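Local coordinates for protein CRISPR-associated endonuclease Cas12b (Alicyclobacillus acidoterrestris, PDB 5U31) that acts in bacterial adaptive immunity as a single-guide-RNA-directed endonuclease that recognises a PAM and cuts target DNA with a metal-dependent RuvC domain, at residues Pro687-Ala692 / Trp724-Lys729; Asp733-Val738 / Glu766-Phe771. The protein carries 3 engineered substitutions. All blocks are in the same frame, centred on the assembly; numbering follows the deposited sequence.

Overall arrangement
Both contacts lie in the REC2 (Helical-II) domain, share helix 709-739 and follow one another along the chain without nesting or crossing. From the N terminus, helix 687-701 comes first; the chain then turns back, and contact 1 closes this helical hairpin where 724-729 runs antiparallel to 687-692. The same helix continues into 733-738, and contact 2 closes a second, less regular excursion when helix 759-776 returns to it through 766-771. The two contact centres are about 17 Å apart. Helix 709-739 thus ties its two neighbours together, helix 641-658 touches side chains of both contacts, and guide RNA meets each.

Contact 1: Pro687-Ala692 / Trp724-Lys729; sequences PDWREA and WRHMGK. With nucleotides of chain B.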
loop_
_atom_site.group_PDB
_atom_site.type_symbol
_atom_site.label_atom_id
_atom_site.label_comp_id
_atom_site.label_asym_id
_atom_site.label_seq_id
_atom_site.Cartn_x
_atom_site.Cartn_y
_atom_site.Cartn_z
ATOM N N PRO A 687 14.595 0.378 -39.306
ATOM C CA PRO A 687 14.667 0.155 -40.761
ATOM C C PRO A 687 15.197 -1.219 -41.139
ATOM O O PRO A 687 14.556 -1.930 -41.923
ATOM C CB PRO A 687 15.589 1.288 -41.239
ATOM C CG PRO A 687 16.365 1.694 -40.025
ATOM C CD PRO A 687 15.423 1.519 -38.879
ATOM N N ASP A 688 16.343 -1.622 -40.586
ATOM C CA ASP A 688 17.011 -2.828 -41.070
ATOM C C ASP A 688 16.234 -4.091 -40.717
ATOM O O ASP A 688 16.204 -5.043 -41.506
ATOM C CB ASP A 688 18.435 -2.894 -40.520
ATOM C CG ASP A 688 18.491 -2.686 -39.023
ATOM O OD1 ASP A 688 18.513 -3.690 -38.279
ATOM O OD2 ASP A 688 18.500 -1.514 -38.590
ATOM N N TRP A 689 15.603 -4.132 -39.539
ATOM C CA TRP A 689 14.812 -5.310 -39.198
ATOM C C TRP A 689 13.516 -5.360 -39.993
ATOM O O TRP A 689 13.045 -6.448 -40.342
ATOM C CB TRP A 689 14.501 -5.359 -37.701
ATOM C CG TRP A 689 13.803 -6.638 -37.319
ATOM C CD1 TRP A 689 14.389 -7.813 -36.945
ATOM C CD2 TRP A 689 12.391 -6.875 -37.310
ATOM N NE1 TRP A 689 13.428 -8.761 -36.693
ATOM C CE2 TRP A 689 12.194 -8.209 -36.910
ATOM C CE3 TRP A 689 11.274 -6.087 -37.597
ATOM C CZ2 TRP A 689 10.925 -8.772 -36.794
ATOM C CZ3 TRP A 689 10.016 -6.648 -37.474
ATOM C CH2 TRP A 689 9.853 -7.974 -37.075
ATOM N N ARG A 690 12.922 -4.200 -40.274
ATOM C CA ARG A 690 11.736 -4.168 -41.121
ATOM C C ARG A 690 12.052 -4.665 -42.526
ATOM O O ARG A 690 11.267 -5.415 -43.116
ATOM C CB ARG A 690 11.166 -2.752 -41.158
ATOM C CG ARG A 690 10.043 -2.545 -42.146
ATOM C CD ARG A 690 9.468 -1.151 -41.989
ATOM N NE ARG A 690 10.501 -0.122 -42.079
ATOM C CZ ARG A 690 10.297 1.165 -41.822
ATOM N NH1 ARG A 690 9.096 1.588 -41.455
ATOM N NH2 ARG A 690 11.296 2.031 -41.932
ATOM N N GLU A 691 13.203 -4.268 -43.074
ATOM C CA GLU A 691 13.595 -4.761 -44.390
ATOM C C GLU A 691 13.771 -6.274 -44.376
ATOM O O GLU A 691 13.371 -6.959 -45.323
ATOM C CB GLU A 691 14.877 -4.071 -44.851
ATOM C CG GLU A 691 14.724 -2.570 -45.045
ATOM C CD GLU A 691 15.953 -1.925 -45.657
ATOM O OE1 GLU A 691 16.761 -2.646 -46.282
ATOM O OE2 GLU A 691 16.108 -0.693 -45.511
ATOM N N ALA A 692 14.361 -6.811 -43.306
ATOM C CA ALA A 692 14.505 -8.258 -43.188
ATOM C C ALA A 692 13.146 -8.939 -43.126
ATOM O O ALA A 692 12.937 -9.990 -43.745
ATOM C CB ALA A 692 15.336 -8.602 -41.952
ATOM N N TRP A 724 14.157 -13.569 -35.765
ATOM C CA TRP A 724 14.352 -13.554 -34.317
ATOM C C TRP A 724 15.826 -13.410 -33.963
ATOM O O TRP A 724 16.175 -12.679 -33.027
ATOM C CB TRP A 724 13.767 -14.822 -33.691
ATOM C CG TRP A 724 14.083 -14.991 -32.237
ATOM C CD1 TRP A 724 13.470 -14.375 -31.189
ATOM C CD2 TRP A 724 15.085 -15.846 -31.669
ATOM N NE1 TRP A 724 14.031 -14.785 -30.003
ATOM C CE2 TRP A 724 15.025 -15.689 -30.273
ATOM C CE3 TRP A 724 16.029 -16.724 -32.209
ATOM C CZ2 TRP A 724 15.871 -16.378 -29.408
ATOM C CZ3 TRP A 724 16.864 -17.410 -31.349
ATOM C CH2 TRP A 724 16.782 -17.231 -29.966
ATOM N N ARG A 725 16.705 -14.099 -34.696
ATOM C CA ARG A 725 18.137 -13.945 -34.467
ATOM C C ARG A 725 18.602 -12.536 -34.806
ATOM O O ARG A 725 19.492 -11.998 -34.136
ATOM C CB ARG A 725 18.909 -14.976 -35.290
ATOM C CG ARG A 725 20.030 -15.672 -34.531
ATOM C CD ARG A 725 20.687 -16.760 -35.373
ATOM N NE ARG A 725 21.814 -17.381 -34.682
ATOM C CZ ARG A 725 23.082 -17.008 -34.830
ATOM N NH1 ARG A 725 24.041 -17.633 -34.158
ATOM N NH2 ARG A 725 23.393 -16.010 -35.648
ATOM N N HIS A 726 18.004 -11.922 -35.830
ATOM C CA HIS A 726 18.319 -10.535 -36.161
ATOM C C HIS A 726 17.901 -9.604 -35.031
ATOM O O HIS A 726 18.709 -8.817 -34.528
ATOM C CB HIS A 726 17.631 -10.148 -37.474
ATOM C CG HIS A 726 17.944 -8.763 -37.950
ATOM N ND1 HIS A 726 18.917 -7.974 -37.373
ATOM C CD2 HIS A 726 17.409 -8.027 -38.954
ATOM C CE1 HIS A 726 18.964 -6.811 -37.999
ATOM N NE2 HIS A 726 18.060 -6.818 -38.961
HETATM N N MSE A 727 16.646 -9.694 -34.608
HETATM C CA MSE A 727 16.162 -8.843 -33.532
HETATM C C MSE A 727 16.861 -9.159 -32.216
HETATM O O MSE A 727 16.893 -8.332 -31.305
HETATM C CB MSE A 727 14.655 -8.992 -33.365
HETATM C CG MSE A 727 14.028 -7.808 -32.671
HETATM SE SE MSE A 727 12.283 -8.204 -31.925
HETATM C CE MSE A 727 11.504 -9.079 -33.471
ATOM N N GLY A 728 17.412 -10.369 -32.119
ATOM C CA GLY A 728 18.146 -10.738 -30.922
ATOM C C GLY A 728 19.411 -9.923 -30.745
ATOM O O GLY A 728 19.790 -9.584 -29.620
ATOM N N LYS A 729 20.085 -9.600 -31.850
ATOM C CA LYS A 729 21.248 -8.727 -31.755
ATOM C C LYS A 729 20.838 -7.296 -31.440
ATOM O O LYS A 729 21.613 -6.550 -30.833
ATOM C CB LYS A 729 22.061 -8.780 -33.049
ATOM C CG LYS A 729 22.768 -10.109 -33.285
ATOM C CD LYS A 729 23.708 -10.032 -34.476
ATOM C CE LYS A 729 24.519 -11.311 -34.637
ATOM N NZ LYS A 729 25.530 -11.192 -35.728
ATOM P P C B 47 25.074 -20.270 -28.494
ATOM O OP1 C B 47 26.228 -21.084 -28.038
ATOM O OP2 C B 47 24.190 -19.629 -27.488
ATOM O "O5'" C B 47 25.678 -19.141 -29.440
ATOM C "C5'" C B 47 25.554 -17.767 -29.113
ATOM C "C4'" C B 47 24.697 -17.049 -30.120
ATOM O "O4'" C B 47 23.870 -18.014 -30.822
ATOM C "C3'" C B 47 23.705 -16.061 -29.534
ATOM O "O3'" C B 47 24.290 -14.804 -29.247
ATOM C "C2'" C B 47 22.604 -16.017 -30.587
ATOM O "O2'" C B 47 22.973 -15.176 -31.669
ATOM C "C1'" C B 47 22.593 -17.469 -31.074
ATOM N N1 C B 47 21.582 -18.291 -30.363
ATOM C C2 C B 47 20.360 -18.563 -30.990
ATOM O O2 C B 47 20.147 -18.122 -32.134
ATOM N N3 C B 47 19.442 -19.312 -30.330
ATOM C C4 C B 47 19.695 -19.776 -29.100
ATOM N N4 C B 47 18.761 -20.505 -28.488
ATOM C C5 C B 47 20.923 -19.514 -28.438
ATOM C C6 C B 47 21.817 -18.780 -29.104
ATOM P P C B 48 24.398 -14.305 -27.726
ATOM O OP1 C B 48 25.493 -13.304 -27.656
ATOM O OP2 C B 48 24.434 -15.491 -26.833
ATOM O "O5'" C B 48 23.007 -13.570 -27.479
ATOM C "C5'" C B 48 22.575 -12.541 -28.354
ATOM C "C4'" C B 48 21.138 -12.163 -28.111
ATOM O "O4'" C B 48 20.259 -13.212 -28.584
ATOM C "C3'" C B 48 20.728 -11.971 -26.663
ATOM O "O3'" C B 48 21.112 -10.715 -26.140
ATOM C "C2'" C B 48 19.218 -12.174 -26.714
ATOM O "O2'" C B 48 18.568 -11.005 -27.187
ATOM C "C1'" C B 48 19.095 -13.260 -27.784
ATOM N N1 C B 48 18.972 -14.613 -27.202
ATOM C C2 C B 48 17.709 -15.033 -26.796
ATOM O O2 C B 48 16.758 -14.255 -26.930
ATOM N N3 C B 48 17.559 -16.265 -26.268
ATOM C C4 C B 48 18.619 -17.065 -26.146
ATOM N N4 C B 48 18.424 -18.276 -25.618
ATOM C C5 C B 48 19.925 -16.663 -26.558
ATOM C C6 C B 48 20.055 -15.437 -27.078
#
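Trp-689 offers one face of its indole to Met-727, a selenomethionine whose methyl CE rests over that face, near its rim, with CE 3.4 Å from Trp-689 CZ2. The selenium sits above the same ring system but farther off, 5.2 Å from the centroid of the five-membered ring, a Met-aromatic contact. A bend at the last torsion (chi3 -48°) brings the methyl back over the indole. A long, flexible, polarisable side chain suits this place because it can follow a flat aromatic surface. The indole NE1 is hydrogen-bonded to the backbone O of Val-723, one residue ahead of 724-729. Gln-649 of helix 641-658 also touches both Trp-689 and Met-727.

His-726 reaches across beside the tryptophan, its CD2 3.6 Å from Trp-689 CD1; the two rings meet obliquely, their planes at 42°. With CG anti to the backbone N (chi1 -177°), the imidazole extends toward the opposing helix, where the methyl CB of Ala-692 lies at its edge, 3.7 Å from CD2. Alanine is small enough to let the ring come close to the helix. At another part of that edge is the carboxylate of Asp-688, with OD1 3.2 Å from His-726 NE2.

The far side of 724-729 faces guide RNA. Gly-728 O accepts a hydrogen bond from the ribose O2' of C48 of chain B (3.1 Å), and Arg-725 NE makes a weak bond to O2 of C47 of chain B. The short segments run almost exactly antiparallel, their axes 10.3 Å apart: an antiparallel helical hairpin of the REC2 domain, with Trp-689, His-726 and Met-727 on one side and RNA on the other.

Contact 2: Asp733-Val738 / Glu766-Phe771; sequences DWRKDV and ERQYKF. With nucleotides of chain B.
Polar interactions gather at the ends of Gln-768 and Arg-735, which meet the base of U37 of chain B together. The amide of Gln-768 faces the uracil edge with both of its ends: OE1 accepts from U37 N3 at 2.8 Å, while NE2 donates to U37 O4, although their 2.5 Å separation is implausibly short and leaves the fine geometry doubtful. Glutamine suits this place because one planar group offers an acceptor and a donor side by side. Its chain runs extended beyond CG (chi2 176°), carrying the amide to the base, and NE2 is further held by the backbone O of Tyr-764, one turn earlier. Arg-735 NH1 donates to U37 O2 at 3.2 Å, the base lying at the edge of the guanidinium. Bends at chi2 and chi3 turn this arginine toward the glutamine, with NH1 3.1 Å from Gln-768 OE1.

Apolar contacts flank this polar cluster. The methyl CG1 of Val-738 lies against the uracil. Farther along the pair, Trp-734 CZ3 meets the edge of the Phe-771 ring at CD2 (3.5 Å), their planes 72° apart, and the aliphatic CG of Gln-768 lies at the edge of the indole. Phe-771 also packs on Leu-643 and Leu-646 of helix 641-658. Large aromatic rings are apt here, as they bridge axes 13.3 Å apart.

Both Arg-735 and Gln-768 are established sgRNA-binding residues. Together they engage O2, N3 and O4, a donor-acceptor pattern complementary to uracil and consistent with the pair being selective for that base at this position.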
loop_
_atom_site.group_PDB
_atom_site.type_symbol
_atom_site.label_atom_id
_atom_site.label_comp_id
_atom_site.label_asym_id
_atom_site.label_seq_id
_atom_site.Cartn_x
_atom_site.Cartn_y
_atom_site.Cartn_z
ATOM N N ASP A 733 22.231 -5.165 -28.102
ATOM C CA ASP A 733 22.888 -3.862 -28.103
ATOM C C ASP A 733 22.109 -2.844 -27.282
ATOM O O ASP A 733 22.708 -1.984 -26.625
ATOM C CB ASP A 733 23.072 -3.362 -29.536
ATOM C CG ASP A 733 23.974 -4.263 -30.359
ATOM O OD1 ASP A 733 24.816 -4.969 -29.765
ATOM O OD2 ASP A 733 23.842 -4.261 -31.601
ATOM N N TRP A 734 20.775 -2.919 -27.311
ATOM C CA TRP A 734 19.965 -1.988 -26.530
ATOM C C TRP A 734 20.276 -2.100 -25.044
ATOM O O TRP A 734 20.375 -1.086 -24.344
ATOM C CB TRP A 734 18.477 -2.233 -26.785
ATOM C CG TRP A 734 17.592 -1.595 -25.755
ATOM C CD1 TRP A 734 17.536 -0.273 -25.431
ATOM C CD2 TRP A 734 16.638 -2.254 -24.911
ATOM N NE1 TRP A 734 16.606 -0.065 -24.440
ATOM C CE2 TRP A 734 16.041 -1.266 -24.105
ATOM C CE3 TRP A 734 16.232 -3.583 -24.761
ATOM C CZ2 TRP A 734 15.062 -1.563 -23.160
ATOM C CZ3 TRP A 734 15.256 -3.877 -23.823
ATOM C CH2 TRP A 734 14.684 -2.872 -23.036
ATOM N N ARG A 735 20.444 -3.327 -24.546
ATOM C CA ARG A 735 20.756 -3.516 -23.134
ATOM C C ARG A 735 22.174 -3.066 -22.812
ATOM O O ARG A 735 22.420 -2.507 -21.738
ATOM C CB ARG A 735 20.556 -4.976 -22.747
ATOM C CG ARG A 735 19.170 -5.485 -23.037
ATOM C CD ARG A 735 18.343 -5.634 -21.775
ATOM N NE ARG A 735 17.922 -4.356 -21.211
ATOM C CZ ARG A 735 18.148 -3.982 -19.955
ATOM N NH1 ARG A 735 17.717 -2.805 -19.526
ATOM N NH2 ARG A 735 18.795 -4.793 -19.125
ATOM N N LYS A 736 23.121 -3.308 -23.724
ATOM C CA LYS A 736 24.470 -2.777 -23.544
ATOM C C LYS A 736 24.441 -1.273 -23.315
ATOM O O LYS A 736 25.138 -0.757 -22.432
ATOM C CB LYS A 736 25.339 -3.110 -24.758
ATOM C CG LYS A 736 26.224 -4.331 -24.590
ATOM C CD LYS A 736 26.993 -4.624 -25.872
ATOM C CE LYS A 736 27.845 -5.879 -25.742
ATOM N NZ LYS A 736 28.531 -6.223 -27.019
ATOM N N ASP A 737 23.631 -0.556 -24.092
ATOM C CA ASP A 737 23.542 0.891 -23.951
ATOM C C ASP A 737 22.748 1.316 -22.726
ATOM O O ASP A 737 22.816 2.489 -22.344
ATOM C CB ASP A 737 22.922 1.503 -25.212
ATOM C CG ASP A 737 23.062 3.006 -25.249
ATOM O OD1 ASP A 737 24.141 3.491 -25.647
ATOM O OD2 ASP A 737 22.101 3.702 -24.857
ATOM N N VAL A 738 22.007 0.406 -22.106
ATOM C CA VAL A 738 21.236 0.735 -20.910
ATOM C C VAL A 738 22.085 0.625 -19.654
ATOM O O VAL A 738 22.062 1.513 -18.801
ATOM C CB VAL A 738 19.980 -0.149 -20.828
ATOM C CG1 VAL A 738 19.350 -0.026 -19.462
ATOM C CG2 VAL A 738 18.985 0.252 -21.893
ATOM N N GLU A 766 9.882 0.239 -15.421
ATOM C CA GLU A 766 8.920 -0.855 -15.506
ATOM C C GLU A 766 8.713 -1.303 -16.945
ATOM O O GLU A 766 8.568 -2.501 -17.214
ATOM C CB GLU A 766 7.584 -0.434 -14.900
ATOM C CG GLU A 766 7.587 -0.270 -13.397
ATOM C CD GLU A 766 7.324 -1.575 -12.672
ATOM O OE1 GLU A 766 7.490 -2.652 -13.292
ATOM O OE2 GLU A 766 6.939 -1.518 -11.483
ATOM N N ARG A 767 8.680 -0.352 -17.882
ATOM C CA ARG A 767 8.477 -0.705 -19.280
ATOM C C ARG A 767 9.570 -1.642 -19.772
ATOM O O ARG A 767 9.301 -2.576 -20.536
ATOM C CB ARG A 767 8.424 0.557 -20.138
ATOM C CG ARG A 767 7.037 0.927 -20.621
ATOM C CD ARG A 767 7.088 2.082 -21.606
ATOM N NE ARG A 767 6.957 3.375 -20.943
ATOM C CZ ARG A 767 5.794 3.916 -20.597
ATOM N NH1 ARG A 767 5.763 5.099 -19.999
ATOM N NH2 ARG A 767 4.663 3.272 -20.845
ATOM N N GLN A 768 10.811 -1.417 -19.333
ATOM C CA GLN A 768 11.913 -2.275 -19.759
ATOM C C GLN A 768 11.754 -3.689 -19.217
ATOM O O GLN A 768 12.044 -4.667 -19.915
ATOM C CB GLN A 768 13.245 -1.690 -19.302
ATOM C CG GLN A 768 13.511 -0.283 -19.767
ATOM C CD GLN A 768 14.801 0.258 -19.192
ATOM O OE1 GLN A 768 15.823 -0.426 -19.188
ATOM N NE2 GLN A 768 14.759 1.482 -18.687
ATOM N N TYR A 769 11.311 -3.814 -17.969
ATOM C CA TYR A 769 11.085 -5.136 -17.401
ATOM C C TYR A 769 10.026 -5.890 -18.194
ATOM O O TYR A 769 10.242 -7.038 -18.601
ATOM C CB TYR A 769 10.686 -5.002 -15.931
ATOM C CG TYR A 769 10.550 -6.317 -15.208
ATOM C CD1 TYR A 769 11.636 -6.897 -14.559
ATOM C CD2 TYR A 769 9.334 -6.980 -15.168
ATOM C CE1 TYR A 769 11.509 -8.100 -13.898
ATOM C CE2 TYR A 769 9.198 -8.180 -14.513
ATOM C CZ TYR A 769 10.284 -8.736 -13.877
ATOM O OH TYR A 769 10.132 -9.936 -13.226
ATOM N N LYS A 770 8.882 -5.246 -18.451
ATOM C CA LYS A 770 7.788 -5.921 -19.145
ATOM C C LYS A 770 8.207 -6.377 -20.536
ATOM O O LYS A 770 7.835 -7.471 -20.975
ATOM C CB LYS A 770 6.564 -5.008 -19.236
ATOM C CG LYS A 770 5.996 -4.541 -17.904
ATOM C CD LYS A 770 4.876 -3.525 -18.119
ATOM C CE LYS A 770 4.419 -2.901 -16.808
ATOM N NZ LYS A 770 3.286 -1.950 -17.007
ATOM N N PHE A 771 8.976 -5.555 -21.254
ATOM C CA PHE A 771 9.408 -5.983 -22.580
ATOM C C PHE A 771 10.378 -7.155 -22.494
ATOM O O PHE A 771 10.267 -8.115 -23.265
ATOM C CB PHE A 771 10.054 -4.837 -23.351
ATOM C CG PHE A 771 10.783 -5.296 -24.577
ATOM C CD1 PHE A 771 10.084 -5.659 -25.716
ATOM C CD2 PHE A 771 12.162 -5.408 -24.578
ATOM C CE1 PHE A 771 10.749 -6.104 -26.838
ATOM C CE2 PHE A 771 12.832 -5.854 -25.698
ATOM C CZ PHE A 771 12.125 -6.203 -26.830
ATOM P P U B 37 23.110 2.037 -12.566
ATOM O OP1 U B 37 24.513 2.044 -12.086
ATOM O OP2 U B 37 22.809 1.836 -14.002
ATOM O "O5'" U B 37 22.392 0.840 -11.810
ATOM C "C5'" U B 37 21.029 0.524 -12.067
ATOM C "C4'" U B 37 20.860 -0.890 -12.579
ATOM O "O4'" U B 37 19.598 -0.941 -13.289
ATOM C "C3'" U B 37 21.926 -1.334 -13.576
ATOM O "O3'" U B 37 22.126 -2.757 -13.534
ATOM C "C2'" U B 37 21.317 -0.929 -14.910
ATOM O "O2'" U B 37 21.779 -1.674 -16.013
ATOM C "C1'" U B 37 19.822 -1.154 -14.671
ATOM N N1 U B 37 18.982 -0.200 -15.411
ATOM C C2 U B 37 18.035 -0.667 -16.304
ATOM O O2 U B 37 17.841 -1.852 -16.506
ATOM N N3 U B 37 17.316 0.307 -16.954
ATOM C C4 U B 37 17.454 1.676 -16.815
ATOM O O4 U B 37 16.739 2.442 -17.467
ATOM C C5 U B 37 18.457 2.078 -15.878
ATOM C C6 U B 37 19.167 1.150 -15.232
ATOM P P G B 104 -0.868 -5.007 -15.846
ATOM O OP1 G B 104 -0.898 -3.798 -16.708
ATOM O OP2 G B 104 -2.007 -5.963 -15.876
ATOM O "O5'" G B 104 0.466 -5.834 -16.105
ATOM C "C5'" G B 104 1.719 -5.305 -15.702
ATOM C "C4'" G B 104 2.788 -6.362 -15.691
ATOM O "O4'" G B 104 2.659 -7.196 -14.513
ATOM C "C3'" G B 104 2.741 -7.350 -16.836
ATOM O "O3'" G B 104 3.279 -6.826 -18.031
ATOM C "C2'" G B 104 3.512 -8.537 -16.276
ATOM O "O2'" G B 104 4.908 -8.290 -16.310
ATOM C "C1'" G B 104 3.063 -8.515 -14.816
ATOM N N9 G B 104 1.930 -9.422 -14.572
ATOM C C8 G B 104 0.605 -9.081 -14.457
ATOM N N7 G B 104 -0.159 -10.116 -14.236
ATOM C C5 G B 104 0.717 -11.196 -14.203
ATOM C C6 G B 104 0.470 -12.576 -13.995
ATOM O O6 G B 104 -0.611 -13.141 -13.791
ATOM N N1 G B 104 1.645 -13.321 -14.043
ATOM C C2 G B 104 2.899 -12.805 -14.258
ATOM N N2 G B 104 3.910 -13.689 -14.265
ATOM N N3 G B 104 3.144 -11.520 -14.452
ATOM C C4 G B 104 2.013 -10.782 -14.411
#